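Local atomic coordinates of formyltransferase (Francisella tularensis subsp. tularensis, PDB entry 4NV1), a protein that belongs to the formyltransferase family and pairs an N-terminal Rossmann-like domain with a C-terminal dimerization region. Residues P95-P99 / I135-V139. Numbering follows the deposited sequence.
Sequences PGLNP and IQEEV
Gln136 NE2 gives hydrogen bonds to two acceptors, Asn98 O at 3.1 Å from NE2 and Thr120 OG1, and the first of these joins an edge strand to the loop beside it. The N-H points to Asn98 O at 157°, arriving in the carbonyl plane on a lone pair, while Asn98 O itself lies close to the plane of the Gln136 amide. Two partners thus fix the rotation of the amide; the threonine hydroxyl is also hydrogen-bonded to Gly96 O and Asn98 N, making one residue the meeting point of loop and strand. With CG between the backbone N and the carbonyl carbon (chi1 72°), the Gln136 chain turns to the loop side, and its extended course beyond CG carries the amide to Asn98 O.

The second element is apolar. In Leu97, CG lies anti to the backbone N, and chi1 and chi2 together set CD1 on the strand backbone: Leu97 CD1 lies 3.3 Å from both Glu137 C and Glu138 N. This is tight packing of a methyl against a peptide unit. The other branch, Leu97 CD2, lies 4.0 Å from Glu138 CB, touching the base of an otherwise exposed side chain. Crossing Leu97 at about a right angle, the glutamine chain brings Gln136 CG to 4.0 Å from Leu97 CD1, so one amide and one methyl pin the loop to the strand.

The contact belongs to the formyltransferase core, near the ligand pocket without lining it: the Asn98 side chain is about 11 Å from the bound dTDP-4-amino-4,6-dideoxyglucose. The loop leads from strand 89-94 to strand 102-103. Strand 133-139, outermost in the chain's mixed sheet, pairs antiparallel with strand 117-123, through Ile135 with Ile121 and Glu137 with Ala119, while helix 147-170 meets Pro95, Ile135 and Val139.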
ATOM      1  N   PRO A  95       3.828 -16.710 -19.666  1.00 25.04           N
ATOM      2  CA  PRO A  95       3.170 -15.522 -19.140  1.00 28.75           C
ATOM      3  C   PRO A  95       3.603 -14.208 -19.737  1.00 26.56           C
ATOM      4  O   PRO A  95       3.628 -13.215 -19.020  1.00 30.25           O
ATOM      5  CB  PRO A  95       3.493 -15.551 -17.629  1.00 26.11           C
ATOM      6  CG  PRO A  95       4.842 -16.141 -17.598  1.00 27.81           C
ATOM      7  CD  PRO A  95       4.968 -17.075 -18.808  1.00 27.02           C
ATOM      8  N   GLY A  96       3.767 -14.125 -21.046  1.00 22.12           N
ATOM      9  CA  GLY A  96       3.753 -12.826 -21.743  1.00 19.50           C
ATOM     10  C   GLY A  96       3.326 -12.931 -23.211  1.00 21.20           C
ATOM     11  O   GLY A  96       3.055 -14.026 -23.684  1.00 18.18           O
ATOM     12  N   LEU A  97       3.147 -11.801 -23.888  1.00 22.25           N
ATOM     13  CA  LEU A  97       2.659 -11.799 -25.279  1.00 25.13           C
ATOM     14  C   LEU A  97       3.863 -11.611 -26.177  1.00 24.09           C
ATOM     15  O   LEU A  97       4.235 -10.499 -26.492  1.00 21.65           O
ATOM     16  CB  LEU A  97       1.669 -10.662 -25.522  1.00 24.76           C
ATOM     17  CG  LEU A  97       0.728 -10.771 -26.729  1.00 28.14           C
ATOM     18  CD1 LEU A  97      -0.455 -11.681 -26.538  1.00 28.37           C
ATOM     19  CD2 LEU A  97       0.125  -9.430 -27.051  1.00 28.67           C
ATOM     20  N   ASN A  98       4.460 -12.701 -26.627  1.00 22.00           N
ATOM     21  CA  ASN A  98       5.568 -12.604 -27.579  1.00 21.11           C
ATOM     22  C   ASN A  98       5.188 -11.799 -28.837  1.00 23.18           C
ATOM     23  O   ASN A  98       4.069 -11.905 -29.305  1.00 24.81           O
ATOM     24  CB  ASN A  98       5.946 -14.005 -28.046  1.00 25.17           C
ATOM     25  CG  ASN A  98       6.638 -14.849 -26.965  1.00 28.14           C
ATOM     26  OD1 ASN A  98       7.045 -15.992 -27.222  1.00 32.55           O
ATOM     27  ND2 ASN A  98       6.815 -14.281 -25.777  1.00 26.30           N
ATOM     28  N   PRO A  99       6.103 -10.984 -29.371  1.00 20.75           N
ATOM     29  CA  PRO A  99       7.471 -10.931 -28.939  1.00 22.61           C
ATOM     30  C   PRO A  99       7.762  -9.781 -27.961  1.00 22.52           C
ATOM     31  O   PRO A  99       8.908  -9.356 -27.905  1.00 22.96           O
ATOM     32  CB  PRO A  99       8.187 -10.573 -30.217  1.00 27.71           C
ATOM     33  CG  PRO A  99       7.222  -9.619 -30.883  1.00 24.04           C
ATOM     34  CD  PRO A  99       5.907 -10.301 -30.659  1.00 23.28           C
ATOM     35  N   ILE A 135      -0.777 -20.214 -30.281  1.00 18.92           N
ATOM     36  CA  ILE A 135      -1.903 -19.427 -29.849  1.00 17.69           C
ATOM     37  C   ILE A 135      -1.424 -18.385 -28.800  1.00 21.71           C
ATOM     38  O   ILE A 135      -0.570 -18.699 -27.945  1.00 19.02           O
ATOM     39  CB  ILE A 135      -3.047 -20.271 -29.340  1.00 18.21           C
ATOM     40  CG1 ILE A 135      -4.328 -19.457 -29.351  1.00 18.13           C
ATOM     41  CG2 ILE A 135      -2.891 -20.823 -27.912  1.00 18.47           C
ATOM     42  CD1 ILE A 135      -5.553 -20.025 -28.677  1.00 18.28           C
ATOM     43  N   GLN A 136      -1.950 -17.159 -28.891  1.00 19.46           N
ATOM     44  CA  GLN A 136      -1.643 -16.157 -27.858  1.00 21.50           C
ATOM     45  C   GLN A 136      -2.768 -15.168 -27.756  1.00 27.18           C
ATOM     46  O   GLN A 136      -3.527 -14.963 -28.732  1.00 22.49           O
ATOM     47  CB  GLN A 136      -0.368 -15.431 -28.181  1.00 21.41           C
ATOM     48  CG  GLN A 136      -0.517 -14.472 -29.355  1.00 20.40           C
ATOM     49  CD  GLN A 136       0.794 -13.841 -29.665  1.00 23.99           C
ATOM     50  OE1 GLN A 136       0.926 -13.268 -30.725  1.00 24.51           O
ATOM     51  NE2 GLN A 136       1.787 -13.919 -28.756  1.00 24.20           N
ATOM     52  N   GLU A 137      -2.894 -14.558 -26.589  1.00 23.78           N
ATOM     53  CA  GLU A 137      -3.937 -13.544 -26.413  1.00 24.10           C
ATOM     54  C   GLU A 137      -3.509 -12.421 -25.474  1.00 28.25           C
ATOM     55  O   GLU A 137      -2.972 -12.640 -24.354  1.00 18.81           O
ATOM     56  CB  GLU A 137      -5.247 -14.204 -25.999  1.00 25.33           C
ATOM     57  CG  GLU A 137      -6.433 -13.254 -26.056  1.00 31.82           C
ATOM     58  CD  GLU A 137      -7.694 -13.871 -25.476  1.00 41.96           C
ATOM     59  OE1 GLU A 137      -7.812 -15.117 -25.387  1.00 50.21           O
ATOM     60  OE2 GLU A 137      -8.611 -13.102 -25.109  1.00 52.91           O
ATOM     61  N   GLU A 138      -3.703 -11.189 -25.941  1.00 26.13           N
ATOM     62  CA  GLU A 138      -3.493 -10.025 -25.027  1.00 27.45           C
ATOM     63  C   GLU A 138      -4.417  -9.970 -23.815  1.00 25.67           C
ATOM     64  O   GLU A 138      -5.517 -10.523 -23.838  1.00 29.60           O
ATOM     65  CB  GLU A 138      -3.569  -8.710 -25.800  1.00 30.82           C
ATOM     66  CG  GLU A 138      -3.286  -7.447 -25.022  1.00 29.69           C
ATOM     67  CD  GLU A 138      -3.129  -6.246 -25.958  1.00 30.86           C
ATOM     68  OE1 GLU A 138      -3.274  -6.341 -27.178  1.00 28.50           O
ATOM     69  OE2 GLU A 138      -2.844  -5.154 -25.490  1.00 32.35           O
ATOM     70  N   VAL A 139      -3.918  -9.379 -22.724  1.00 28.60           N
ATOM     71  CA  VAL A 139      -4.664  -9.133 -21.495  1.00 27.20           C
ATOM     72  C   VAL A 139      -4.611  -7.643 -21.181  1.00 23.82           C
ATOM     73  O   VAL A 139      -3.572  -6.989 -21.403  1.00 26.57           O
ATOM     74  CB  VAL A 139      -3.978  -9.954 -20.364  1.00 33.27           C
ATOM     75  CG1 VAL A 139      -4.311  -9.457 -18.995  1.00 33.75           C
ATOM     76  CG2 VAL A 139      -4.295 -11.451 -20.518  1.00 35.49           C
TER